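Local structure of member of DUF4221 family (Bacteroides vulgatus, 3S9J) at residues K14-P19 and G337-E342; L103-I106 and I112-N115; Y116-P121 and T126-G131; I182-I187 and Y199-D204; L212-F217 and S221-D226. The protein is of unknown function but folds as a six-bladed beta-propeller of the DUF4221 family. One frame throughout, in Å; residues are numbered along the deposited sequence.

Contact 1: K14-P19 and G337-E342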
# COMPACT_ATOMS: atom_id res chain seq x y z
N LYS A 14 20.19 -7.05 -9.35
CA LYS A 14 21.10 -6.15 -8.67
C LYS A 14 20.49 -5.62 -7.38
O LYS A 14 19.32 -5.87 -7.10
CB LYS A 14 21.52 -5.01 -9.60
CG LYS A 14 20.37 -4.26 -10.32
CD LYS A 14 20.06 -4.79 -11.74
CE LYS A 14 19.36 -3.73 -12.64
NZ LYS A 14 19.35 -4.09 -14.12
N GLN A 15 21.30 -4.91 -6.60
CA GLN A 15 20.83 -4.24 -5.40
C GLN A 15 20.98 -2.73 -5.51
O GLN A 15 21.87 -2.22 -6.20
CB GLN A 15 21.64 -4.70 -4.20
CG GLN A 15 21.25 -6.04 -3.62
CD GLN A 15 21.69 -6.16 -2.15
OE1 GLN A 15 22.75 -5.66 -1.76
NE2 GLN A 15 20.86 -6.81 -1.35
N LEU A 16 20.09 -2.03 -4.84
CA LEU A 16 20.17 -0.59 -4.65
C LEU A 16 20.43 -0.36 -3.19
O LEU A 16 19.83 -1.02 -2.33
CB LEU A 16 18.86 0.14 -4.98
CG LEU A 16 18.29 0.15 -6.38
CD1 LEU A 16 16.90 0.81 -6.30
CD2 LEU A 16 19.20 0.84 -7.40
N ALA A 17 21.34 0.55 -2.89
CA ALA A 17 21.66 0.86 -1.49
C ALA A 17 21.81 2.36 -1.31
O ALA A 17 22.64 2.99 -1.98
CB ALA A 17 22.92 0.12 -1.01
N PHE A 18 21.01 2.92 -0.42
CA PHE A 18 21.06 4.33 -0.10
C PHE A 18 21.61 4.56 1.31
O PHE A 18 20.94 4.26 2.32
CB PHE A 18 19.67 4.96 -0.20
CG PHE A 18 18.97 4.78 -1.52
CD1 PHE A 18 19.21 5.67 -2.57
CD2 PHE A 18 18.03 3.77 -1.69
CE1 PHE A 18 18.54 5.50 -3.80
CE2 PHE A 18 17.38 3.60 -2.90
CZ PHE A 18 17.62 4.47 -3.95
N PRO A 19 22.81 5.13 1.41
CA PRO A 19 23.35 5.44 2.72
C PRO A 19 22.57 6.56 3.38
O PRO A 19 22.22 7.54 2.73
CB PRO A 19 24.80 5.86 2.43
CG PRO A 19 25.09 5.29 1.10
CD PRO A 19 23.81 5.40 0.35
N GLY A 337 12.73 -3.50 -12.63
CA GLY A 337 11.96 -4.60 -12.05
C GLY A 337 11.28 -4.30 -10.74
O GLY A 337 11.03 -3.13 -10.40
N LEU A 338 11.00 -5.37 -9.99
CA LEU A 338 10.36 -5.28 -8.69
C LEU A 338 11.39 -5.21 -7.60
O LEU A 338 12.23 -6.14 -7.43
CB LEU A 338 9.45 -6.50 -8.46
CG LEU A 338 8.79 -6.65 -7.08
CD1 LEU A 338 7.85 -5.48 -6.78
CD2 LEU A 338 8.08 -8.01 -6.97
N TYR A 339 11.37 -4.11 -6.86
CA TYR A 339 12.33 -3.91 -5.80
C TYR A 339 11.70 -4.22 -4.46
O TYR A 339 10.64 -3.71 -4.14
CB TYR A 339 12.84 -2.49 -5.79
CG TYR A 339 13.75 -2.13 -6.96
CD1 TYR A 339 13.22 -1.72 -8.16
CD2 TYR A 339 15.12 -2.13 -6.82
CE1 TYR A 339 14.04 -1.35 -9.24
CE2 TYR A 339 15.96 -1.75 -7.90
CZ TYR A 339 15.40 -1.37 -9.10
OH TYR A 339 16.19 -0.98 -10.17
N ILE A 340 12.39 -5.05 -3.67
CA ILE A 340 11.93 -5.44 -2.35
C ILE A 340 13.04 -5.13 -1.38
O ILE A 340 14.20 -5.55 -1.56
CB ILE A 340 11.56 -6.95 -2.28
CG1 ILE A 340 10.59 -7.32 -3.40
CG2 ILE A 340 10.98 -7.34 -0.87
CD1 ILE A 340 10.18 -8.81 -3.40
N SER A 341 12.69 -4.40 -0.32
CA SER A 341 13.70 -4.00 0.66
C SER A 341 14.27 -5.18 1.40
O SER A 341 13.54 -6.18 1.68
CB SER A 341 13.12 -3.02 1.68
OG SER A 341 14.04 -2.70 2.71
N GLU A 342 15.55 -5.06 1.76
CA GLU A 342 16.22 -6.04 2.65
C GLU A 342 16.40 -5.51 4.07
O GLU A 342 17.20 -6.04 4.83
CB GLU A 342 17.56 -6.49 2.04
CG GLU A 342 17.33 -7.43 0.85
CD GLU A 342 18.48 -8.39 0.55
OE1 GLU A 342 19.35 -8.64 1.43
OE2 GLU A 342 18.51 -8.91 -0.59

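Contact 2: L103-I106 and I112-N115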
# COMPACT_ATOMS: atom_id res chain seq x y z
N LEU A 103 -6.89 16.80 3.69
CA LEU A 103 -5.97 16.53 2.60
C LEU A 103 -5.30 17.85 2.23
O LEU A 103 -5.94 18.90 2.26
CB LEU A 103 -6.76 15.98 1.41
CG LEU A 103 -6.07 15.68 0.10
CD1 LEU A 103 -5.32 14.38 0.20
CD2 LEU A 103 -7.14 15.59 -0.96
N SER A 104 -4.01 17.83 1.88
CA SER A 104 -3.32 19.07 1.48
C SER A 104 -2.45 18.85 0.24
O SER A 104 -1.90 17.76 0.05
CB SER A 104 -2.44 19.63 2.60
OG SER A 104 -3.14 19.89 3.80
N SER A 105 -2.35 19.86 -0.62
CA SER A 105 -1.39 19.85 -1.70
C SER A 105 -0.24 20.76 -1.34
O SER A 105 -0.42 21.81 -0.72
CB SER A 105 -2.02 20.25 -3.03
OG SER A 105 -2.65 21.51 -2.88
N ILE A 106 0.96 20.29 -1.66
CA ILE A 106 2.19 21.05 -1.41
C ILE A 106 3.07 21.08 -2.63
O ILE A 106 2.93 20.24 -3.53
CB ILE A 106 2.98 20.51 -0.19
CG1 ILE A 106 3.53 19.10 -0.43
CG2 ILE A 106 2.13 20.49 1.06
CD1 ILE A 106 4.47 18.61 0.69
N ILE A 112 2.31 25.07 1.24
CA ILE A 112 0.94 24.66 0.99
C ILE A 112 0.37 25.41 -0.22
O ILE A 112 0.52 26.64 -0.36
CB ILE A 112 0.04 24.83 2.22
CG1 ILE A 112 0.46 23.84 3.33
CG2 ILE A 112 -1.45 24.65 1.82
CD1 ILE A 112 -0.24 24.09 4.63
N ILE A 113 -0.20 24.63 -1.11
CA ILE A 113 -0.99 25.13 -2.24
C ILE A 113 -2.43 25.26 -1.76
O ILE A 113 -2.99 26.37 -1.76
CB ILE A 113 -0.83 24.23 -3.46
CG1 ILE A 113 0.65 24.19 -3.90
CG2 ILE A 113 -1.76 24.67 -4.62
CD1 ILE A 113 1.00 23.13 -4.98
N ARG A 114 -3.03 24.15 -1.32
CA ARG A 114 -4.36 24.19 -0.72
C ARG A 114 -4.56 23.15 0.36
O ARG A 114 -4.00 22.08 0.31
CB ARG A 114 -5.41 23.97 -1.79
CG ARG A 114 -5.55 25.17 -2.66
CD ARG A 114 -6.77 25.09 -3.48
NE ARG A 114 -7.96 24.77 -2.71
CZ ARG A 114 -9.14 24.58 -3.28
NH1 ARG A 114 -9.22 24.67 -4.60
NH2 ARG A 114 -10.22 24.28 -2.56
N ASN A 115 -5.38 23.52 1.36
CA ASN A 115 -5.88 22.56 2.36
C ASN A 115 -7.32 22.21 1.99
O ASN A 115 -8.07 23.09 1.56
CB ASN A 115 -5.90 23.19 3.74
CG ASN A 115 -4.53 23.37 4.32
OD1 ASN A 115 -3.67 22.48 4.24
ND2 ASN A 115 -4.33 24.51 4.97

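Contact 3: Y116-P121 and T126-G131. With FMT (formic acid), chain L.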
# COMPACT_ATOMS: atom_id res chain seq x y z
N TYR A 116 -7.70 20.95 2.12
CA TYR A 116 -9.05 20.48 1.92
C TYR A 116 -9.55 19.75 3.16
O TYR A 116 -8.91 18.84 3.64
CB TYR A 116 -9.13 19.48 0.78
CG TYR A 116 -8.52 19.92 -0.53
CD1 TYR A 116 -7.19 19.66 -0.81
CD2 TYR A 116 -9.30 20.52 -1.52
CE1 TYR A 116 -6.61 20.04 -2.01
CE2 TYR A 116 -8.73 20.88 -2.74
CZ TYR A 116 -7.38 20.64 -2.98
OH TYR A 116 -6.81 20.98 -4.18
N ASN A 117 -10.74 20.10 3.61
CA ASN A 117 -11.45 19.29 4.60
C ASN A 117 -12.01 18.06 3.92
O ASN A 117 -12.64 18.15 2.87
CB ASN A 117 -12.57 20.12 5.24
CG ASN A 117 -13.37 19.35 6.27
OD1 ASN A 117 -12.83 18.93 7.29
ND2 ASN A 117 -14.67 19.14 5.99
N PHE A 118 -11.77 16.89 4.50
CA PHE A 118 -12.27 15.64 3.91
C PHE A 118 -13.05 14.89 4.99
O PHE A 118 -12.49 14.34 5.94
CB PHE A 118 -11.14 14.77 3.31
CG PHE A 118 -11.59 13.67 2.33
CD1 PHE A 118 -12.61 12.76 2.64
CD2 PHE A 118 -10.90 13.46 1.14
CE1 PHE A 118 -12.95 11.74 1.76
CE2 PHE A 118 -11.23 12.44 0.26
CZ PHE A 118 -12.27 11.57 0.57
N GLN A 119 -14.36 14.90 4.83
CA GLN A 119 -15.27 14.18 5.72
C GLN A 119 -16.28 13.54 4.80
O GLN A 119 -16.30 13.81 3.58
CB GLN A 119 -15.97 15.16 6.66
CG GLN A 119 -15.04 15.78 7.69
CD GLN A 119 -15.73 16.89 8.49
OE1 GLN A 119 -16.32 17.83 7.93
NE2 GLN A 119 -15.66 16.79 9.81
N THR A 120 -17.14 12.71 5.37
CA THR A 120 -18.19 12.11 4.58
C THR A 120 -19.12 13.25 4.13
O THR A 120 -19.12 14.35 4.72
CB THR A 120 -19.00 11.07 5.35
OG1 THR A 120 -19.76 11.71 6.38
CG2 THR A 120 -18.04 9.97 5.96
N PRO A 121 -19.91 13.00 3.09
CA PRO A 121 -20.91 14.03 2.71
C PRO A 121 -21.74 14.55 3.89
O PRO A 121 -21.93 15.77 4.01
CB PRO A 121 -21.77 13.29 1.69
CG PRO A 121 -20.77 12.43 0.95
CD PRO A 121 -19.79 11.94 2.07
N THR A 126 -14.02 10.28 8.61
CA THR A 126 -13.74 9.06 7.85
C THR A 126 -12.21 8.93 7.70
O THR A 126 -11.54 9.92 7.43
CB THR A 126 -14.47 9.03 6.45
OG1 THR A 126 -14.13 7.84 5.76
CG2 THR A 126 -14.12 10.22 5.60
N PRO A 127 -11.66 7.72 7.93
CA PRO A 127 -10.19 7.61 7.82
C PRO A 127 -9.67 8.03 6.44
O PRO A 127 -10.20 7.61 5.43
CB PRO A 127 -9.91 6.13 8.11
CG PRO A 127 -11.03 5.75 9.08
CD PRO A 127 -12.25 6.53 8.58
N LEU A 128 -8.62 8.85 6.45
CA LEU A 128 -7.96 9.36 5.23
C LEU A 128 -6.57 8.79 5.17
O LEU A 128 -5.74 9.10 6.04
CB LEU A 128 -7.82 10.87 5.28
CG LEU A 128 -9.09 11.65 5.40
CD1 LEU A 128 -8.73 13.14 5.45
CD2 LEU A 128 -9.98 11.28 4.23
N SER A 129 -6.29 7.98 4.17
CA SER A 129 -4.96 7.44 4.04
C SER A 129 -4.64 7.03 2.62
O SER A 129 -5.53 6.70 1.83
CB SER A 129 -4.79 6.21 4.96
OG SER A 129 -3.45 5.71 4.89
N PHE A 130 -3.35 7.10 2.33
CA PHE A 130 -2.73 6.43 1.20
C PHE A 130 -1.28 6.18 1.62
O PHE A 130 -0.76 6.82 2.55
CB PHE A 130 -2.87 7.19 -0.14
CG PHE A 130 -2.75 8.69 -0.06
CD1 PHE A 130 -1.53 9.32 0.02
CD2 PHE A 130 -3.89 9.50 -0.16
CE1 PHE A 130 -1.45 10.71 0.08
CE2 PHE A 130 -3.81 10.88 -0.10
CZ PHE A 130 -2.58 11.48 0.00
N GLY A 131 -0.65 5.21 0.98
CA GLY A 131 0.68 4.78 1.40
C GLY A 131 1.07 3.48 0.76
O GLY A 131 0.40 2.99 -0.15
C FMT L . -22.24 9.79 5.39
O1 FMT L . -22.27 10.57 4.40
O2 FMT L . -21.80 10.08 6.52
O HOH W 1 -12.29 12.71 8.13

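Contact 4: I182-I187 and Y199-D204. With FMT (formic acid), chain F.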
# COMPACT_ATOMS: atom_id res chain seq x y z
N ILE A 182 -18.61 1.59 -5.94
CA ILE A 182 -17.87 0.34 -5.85
C ILE A 182 -18.01 -0.06 -4.41
O ILE A 182 -17.55 0.65 -3.52
CB ILE A 182 -16.39 0.54 -6.17
CG1 ILE A 182 -16.19 1.00 -7.62
CG2 ILE A 182 -15.57 -0.78 -5.93
CD1 ILE A 182 -14.72 1.45 -7.86
N PHE A 183 -18.68 -1.19 -4.18
CA PHE A 183 -19.12 -1.60 -2.85
C PHE A 183 -18.32 -2.81 -2.36
O PHE A 183 -17.79 -3.59 -3.14
CB PHE A 183 -20.60 -1.92 -2.89
CG PHE A 183 -21.45 -0.71 -3.23
CD1 PHE A 183 -21.80 0.19 -2.23
CD2 PHE A 183 -21.84 -0.45 -4.53
CE1 PHE A 183 -22.56 1.32 -2.52
CE2 PHE A 183 -22.61 0.67 -4.83
CZ PHE A 183 -22.95 1.55 -3.82
N TYR A 184 -18.27 -2.98 -1.05
CA TYR A 184 -17.61 -4.15 -0.49
C TYR A 184 -18.36 -5.41 -0.95
O TYR A 184 -19.58 -5.41 -1.05
CB TYR A 184 -17.59 -4.09 1.03
CG TYR A 184 -16.50 -3.26 1.60
CD1 TYR A 184 -16.63 -1.88 1.72
CD2 TYR A 184 -15.31 -3.85 2.02
CE1 TYR A 184 -15.58 -1.08 2.25
CE2 TYR A 184 -14.28 -3.06 2.56
CZ TYR A 184 -14.42 -1.69 2.68
OH TYR A 184 -13.38 -0.94 3.22
N PRO A 185 -17.62 -6.46 -1.27
CA PRO A 185 -18.24 -7.68 -1.76
C PRO A 185 -18.90 -8.45 -0.61
O PRO A 185 -18.51 -8.28 0.56
CB PRO A 185 -17.06 -8.46 -2.34
CG PRO A 185 -15.87 -7.98 -1.60
CD PRO A 185 -16.15 -6.53 -1.27
N PRO A 186 -19.91 -9.27 -0.92
CA PRO A 186 -20.66 -10.01 0.13
C PRO A 186 -19.93 -11.27 0.56
O PRO A 186 -20.48 -12.38 0.45
CB PRO A 186 -21.98 -10.34 -0.57
CG PRO A 186 -21.59 -10.53 -2.01
CD PRO A 186 -20.51 -9.48 -2.26
N ILE A 187 -18.71 -11.10 1.05
CA ILE A 187 -17.85 -12.23 1.44
C ILE A 187 -17.51 -12.23 2.93
O ILE A 187 -16.61 -12.95 3.34
CB ILE A 187 -16.54 -12.26 0.59
CG1 ILE A 187 -15.67 -11.02 0.84
CG2 ILE A 187 -16.88 -12.40 -0.89
CD1 ILE A 187 -14.38 -10.94 -0.03
N TYR A 199 -11.05 -7.07 7.00
CA TYR A 199 -11.70 -6.62 5.76
C TYR A 199 -10.81 -5.68 4.95
O TYR A 199 -11.28 -5.01 4.04
CB TYR A 199 -13.06 -5.97 6.04
CG TYR A 199 -13.02 -4.74 6.89
CD1 TYR A 199 -13.07 -4.84 8.27
CD2 TYR A 199 -12.96 -3.47 6.33
CE1 TYR A 199 -13.02 -3.72 9.08
CE2 TYR A 199 -12.92 -2.34 7.14
CZ TYR A 199 -12.95 -2.47 8.52
OH TYR A 199 -12.91 -1.39 9.36
N GLY A 200 -9.52 -5.70 5.23
CA GLY A 200 -8.58 -4.86 4.52
C GLY A 200 -8.37 -5.29 3.09
O GLY A 200 -8.56 -6.47 2.72
N PHE A 201 -7.94 -4.33 2.28
CA PHE A 201 -7.53 -4.62 0.91
C PHE A 201 -6.43 -3.70 0.46
O PHE A 201 -6.30 -2.58 0.96
CB PHE A 201 -8.70 -4.55 -0.09
CG PHE A 201 -9.30 -3.17 -0.27
CD1 PHE A 201 -10.34 -2.73 0.55
CD2 PHE A 201 -8.91 -2.36 -1.32
CE1 PHE A 201 -10.94 -1.50 0.35
CE2 PHE A 201 -9.51 -1.12 -1.53
CZ PHE A 201 -10.50 -0.68 -0.69
N SER A 202 -5.65 -4.18 -0.50
CA SER A 202 -4.67 -3.39 -1.22
C SER A 202 -5.24 -3.11 -2.60
O SER A 202 -6.13 -3.81 -3.08
CB SER A 202 -3.35 -4.18 -1.29
OG SER A 202 -2.36 -3.56 -2.12
N TYR A 203 -4.75 -2.07 -3.26
CA TYR A 203 -5.24 -1.77 -4.61
C TYR A 203 -4.13 -1.08 -5.37
O TYR A 203 -3.18 -0.55 -4.79
CB TYR A 203 -6.53 -0.91 -4.57
CG TYR A 203 -6.34 0.48 -4.00
CD1 TYR A 203 -6.44 0.69 -2.64
CD2 TYR A 203 -6.07 1.56 -4.82
CE1 TYR A 203 -6.24 1.95 -2.07
CE2 TYR A 203 -5.88 2.81 -4.29
CZ TYR A 203 -5.95 3.02 -2.92
OH TYR A 203 -5.76 4.26 -2.39
N ASP A 204 -4.26 -1.08 -6.68
CA ASP A 204 -3.41 -0.28 -7.52
C ASP A 204 -4.22 0.18 -8.73
O ASP A 204 -5.29 -0.36 -9.01
CB ASP A 204 -2.16 -1.05 -7.95
CG ASP A 204 -0.94 -0.14 -8.16
OD1 ASP A 204 -1.09 1.10 -8.29
OD2 ASP A 204 0.20 -0.69 -8.17
C FMT F . -7.03 -6.39 7.76
O1 FMT F . -7.36 -6.05 8.89
O2 FMT F . -7.72 -7.13 7.06
O HOH W 2 -10.93 -2.25 3.81

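Contact 5: L212-F217 and S221-D226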
# COMPACT_ATOMS: atom_id res chain seq x y z
N LEU A 212 -8.69 -0.21 -12.26
CA LEU A 212 -8.51 -0.35 -10.83
C LEU A 212 -8.54 -1.82 -10.50
O LEU A 212 -9.43 -2.54 -10.95
CB LEU A 212 -9.64 0.33 -10.09
CG LEU A 212 -9.70 0.20 -8.57
CD1 LEU A 212 -8.46 0.83 -7.90
CD2 LEU A 212 -11.00 0.85 -8.06
N VAL A 213 -7.58 -2.25 -9.69
CA VAL A 213 -7.49 -3.66 -9.25
C VAL A 213 -7.39 -3.64 -7.72
O VAL A 213 -6.57 -2.90 -7.18
CB VAL A 213 -6.25 -4.36 -9.86
CG1 VAL A 213 -6.21 -5.86 -9.43
CG2 VAL A 213 -6.24 -4.17 -11.40
N CYS A 214 -8.26 -4.38 -7.04
CA CYS A 214 -8.31 -4.47 -5.58
C CYS A 214 -8.17 -5.93 -5.16
O CYS A 214 -8.82 -6.82 -5.72
CB CYS A 214 -9.61 -3.95 -5.03
SG CYS A 214 -9.97 -2.24 -5.51
N GLY A 215 -7.32 -6.16 -4.15
CA GLY A 215 -7.06 -7.48 -3.59
C GLY A 215 -7.32 -7.48 -2.09
O GLY A 215 -6.50 -6.98 -1.31
N PHE A 216 -8.46 -8.03 -1.69
CA PHE A 216 -8.78 -8.22 -0.27
C PHE A 216 -7.78 -9.20 0.31
O PHE A 216 -7.49 -10.22 -0.29
CB PHE A 216 -10.24 -8.71 -0.06
CG PHE A 216 -11.24 -7.60 -0.14
CD1 PHE A 216 -11.56 -6.85 0.98
CD2 PHE A 216 -11.80 -7.27 -1.36
CE1 PHE A 216 -12.43 -5.80 0.90
CE2 PHE A 216 -12.65 -6.20 -1.47
CZ PHE A 216 -13.00 -5.48 -0.34
N PHE A 217 -7.21 -8.83 1.44
CA PHE A 217 -6.20 -9.66 2.08
C PHE A 217 -6.72 -11.09 2.34
O PHE A 217 -5.97 -12.05 2.22
CB PHE A 217 -5.74 -9.04 3.40
CG PHE A 217 -5.21 -7.62 3.27
CD1 PHE A 217 -4.47 -7.22 2.16
CD2 PHE A 217 -5.43 -6.70 4.30
CE1 PHE A 217 -3.96 -5.89 2.09
CE2 PHE A 217 -4.95 -5.39 4.21
CZ PHE A 217 -4.20 -5.01 3.11
N SER A 221 -9.46 -14.02 -4.79
CA SER A 221 -9.69 -13.38 -6.07
C SER A 221 -9.43 -11.88 -6.03
O SER A 221 -9.62 -11.23 -5.00
CB SER A 221 -11.12 -13.64 -6.57
OG SER A 221 -11.29 -15.01 -6.91
N LEU A 222 -8.97 -11.37 -7.17
CA LEU A 222 -8.84 -9.93 -7.39
C LEU A 222 -10.10 -9.36 -8.04
O LEU A 222 -10.73 -10.00 -8.88
CB LEU A 222 -7.67 -9.63 -8.33
CG LEU A 222 -6.27 -9.99 -7.84
CD1 LEU A 222 -5.27 -9.76 -8.99
CD2 LEU A 222 -5.93 -9.16 -6.58
N MSE A 223 -10.41 -8.12 -7.67
CA MSE A 223 -11.55 -7.38 -8.18
C MSE A 223 -11.02 -6.33 -9.12
O MSE A 223 -10.06 -5.61 -8.79
CB MSE A 223 -12.23 -6.70 -6.99
CG MSE A 223 -13.59 -6.16 -7.26
SE MSE A 223 -14.06 -5.01 -5.77
CE MSE A 223 -13.35 -3.40 -6.51
N VAL A 224 -11.63 -6.23 -10.30
CA VAL A 224 -11.16 -5.32 -11.34
C VAL A 224 -12.33 -4.53 -11.91
O VAL A 224 -13.40 -5.07 -12.14
CB VAL A 224 -10.45 -6.08 -12.48
CG1 VAL A 224 -10.00 -5.11 -13.62
CG2 VAL A 224 -9.29 -6.93 -11.94
N THR A 225 -12.11 -3.24 -12.15
CA THR A 225 -13.10 -2.42 -12.82
C THR A 225 -12.42 -1.37 -13.70
O THR A 225 -11.42 -0.80 -13.31
CB THR A 225 -14.09 -1.72 -11.84
OG1 THR A 225 -15.07 -0.97 -12.59
CG2 THR A 225 -13.38 -0.84 -10.89
N ASP A 226 -12.97 -1.16 -14.88
CA ASP A 226 -12.47 -0.17 -15.86
C ASP A 226 -13.31 1.11 -15.94
O ASP A 226 -12.92 2.06 -16.63
CB ASP A 226 -12.45 -0.80 -17.26
CG ASP A 226 -11.51 -1.96 -17.36
OD1 ASP A 226 -10.59 -2.06 -16.52
OD2 ASP A 226 -11.67 -2.76 -18.28
O HOH W 3 -10.19 -8.83 -3.89

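Contact 1: K14-P19 and G337-E342
Gln15 turns CG anti to its carbonyl carbon (chi1 -79°), Glu342 does the same (chi1 -73°), and both chains then run extended, which brings the amide of Gln15 beside the carboxylate of Glu342. NE2 of Gln15 stops 3.2 Å from OE2 of Glu342; the chains meet nearly perpendicular, with the amide plane steeply inclined to the carboxylate plane (71°). Thr358 OG1 is hydrogen-bonded to both NE2 and OE2 and so ties the two polar ends together, while OE1 of Glu342 is held by Asn347. Strand 354-364, which carries Thr358, runs between strands 8-19 and 337-341, so the contact reaches over a strand and not along a shared edge. This is the Velcro closure of a beta-propeller: the N-terminal strand 8-19 adds the outermost strand to a blade whose other three strands come from the C-terminal end of the chain. On the other face of the blade, Leu16 brings its branched end against the CD2-CE2 side of Tyr339. The two side chains pack together, but the modelled closeness of CD1 to CE2 is tighter than carbons allow and is doubtful in detail, Leu16 having been modelled in two conformers. Phe332, on strand 327-334, stacks on the Tyr339 ring and also touches Leu16.

Contact 2: L103-I106 and I112-N115
Ser105 is gripped through its backbone by two neighbours on the opposite strand. Its N donates to Arg114 O at 2.9 Å, and its O accepts from Ile113 N, also at 2.9 Å. Ile113 and Arg114 thus both face Ser105, a classic beta bulge in this antiparallel hairpin. Side-chain bonds add to the backbone pair. Ser105 OG, placed between its own backbone N and carbonyl carbon (chi1 54°), takes a weak, bent bond from Arg114 N at 3.1 Å, while Ser104 OG donates to Asn115 OD1 at 2.7 Å, in the plane of the amide carbonyl. The apolar contacts are looser: Ile106 CG2 lies 4.4 Å from Ile112 CG1, on the face shared with Ser104 and Asn115, and CD1 of Ile113 folds over the backbone of Ile106, 3.7 Å from its C. Strand 112-117 is the outermost strand of a four-stranded propeller blade. Strand 102-106 lies between it and strand 93-97, whose Val95 and Ile93 bond to the backbones of Ser104 and Ile106, and Arg114 NH1 reaches away to Arg173 O in the turn between strands 165-171 and 177-183 of the next blade.

Contact 3: Y116-P121 and T126-G131
The Phe118 ring carries Leu128 CD2 over one face, 3.6 Å from the ring centroid and 23° off the normal, a CH-pi contact displaced toward CG and CD1. Thr126 CG2 approaches the same ring obliquely, 4.2 Å from CD1. These residues belong to the link between two propeller blades: the chain leaves the outermost strand 112-117, loops back past itself and heads for strand 139-141, the first of the next blade. Phe118 sets its CG anti to the backbone N (chi1 -163°), which turns the ring toward the returning segment 126-131; the other methyl of Leu128, CD1, rests 3.6 Å from Phe118 CB. Val177 and Gln170 of the next blade also touch this ring, so it is wedged between the link and that blade. Further along, the methyl of Thr120 meets Thr126, CG2 to CB at 3.7 Å. No direct hydrogen bond joins the two segments. A water bridges them instead, 2.7 Å from Phe118 O and accepting from Thr126 N, while Thr126 OG1 is bonded to Gln149 and Leu128 N to Asn98. Within segment 116-121, Asn117 ND2 gives an almost straight bond to Gln119 OE1. Thr120 OG1, also bonded to Arg124 N, donates to O2 of a formic acid, probably from the crystallisation liquor, at 2.6 Å.

Contact 4: I182-I187 and Y199-D204
Tyr184 meets Tyr199 and Phe201 through the hydroxyl end of its ring, at a junction between two propeller blades: strand 177-183 ends one blade as its outermost strand, and strand 201-206 begins the next. The aromatic contacts come first. Phe201 places CG between backbone N and carbonyl carbon (chi1 66°), bringing CE1 to the Tyr184 hydroxyl; that OH sits at the edge of the Phe201 ring, in its plane and 3.8 Å from CE1. Tyr199 meets Tyr184 only with the CD2 side of its ring, CD2 lying 4.0 Å from Tyr184 CE2. Both rings have further aromatic neighbours, Trp161 beside Tyr199 and Phe216 beside Phe201. Among the polar contacts, Tyr199 O lies at the edge of the Tyr184 ring, near its plane and 3.9 Å from CE2. One water, also in that plane, donates to Tyr184 OH at 2.8 Å and to Tyr199 O, again at 2.8 Å; the hydroxyl is bonded to Gln149 O as well, so two bonds hold it. Two small molecules, probably from the crystallisation liquor, bind nearby: glycerol bonds to Tyr199 N, and formic acid, which Gly198 N also holds, accepts from Gly200 N, its O2 lying 2.9 Å from that nitrogen.

Contact 5: L212-F217 and S221-D226
Met223, present as selenomethionine, pairs with Cys214 in the antiparallel hairpin of strands 211-216 and 221-225, the two middle strands of one propeller blade. Its CB lies 3.6 Å from Cys214 O. From there CG leaves anti to the backbone N (chi1 -166°), and the chain runs on extended to SE. A bend at chi3 (90°) then turns CE toward the partner strand's cysteine, 3.7 Å from Cys214 SG and 4.1 Å from Cys214 CB. Met166, Ile231 and Trp233 touch the same side chain, joining this face to strand 165-171 of the preceding blade and to the outermost strand 231-235. Beneath it the pair is closed by two backbone bonds, Cys214 N to Met223 O and Met223 N to Cys214 O, each 2.8 Å and nearly straight; Leu212 and Thr225 form a second such pair. The other face is apolar: Val213 and Val224 run alongside each other, CG1 of Val213 4.1 Å from CG2 of Val224, and Leu222 drops CD2 onto Gly215, 3.6 Å from its CA. Near the turn a water joins the strands, donating to Cys214 O and to Ser221 O and accepting from Phe216 N at 2.9 Å.

Overall arrangement
From the N terminus, segment 14-19 enters first, but its partner 337-342 comes 318 residues later. Contact 1 thus closes a loop containing the other four contacts and joins the two ends of the chain in one blade. Inside it the rest follow in series, none crossing. Contact 2 closes a hairpin in the blade ending with strand 112-117; contact 3 opens on that strand, touches contact 2 through Leu103 and secures the link to the next blade. Contact 4 spans the following blade junction, its centre about 17 Å from that of contact 3. Contact 5 closes the adjoining hairpin, probably hydrogen-bonded to contact 4 where strands 201-206 and 211-216 pair.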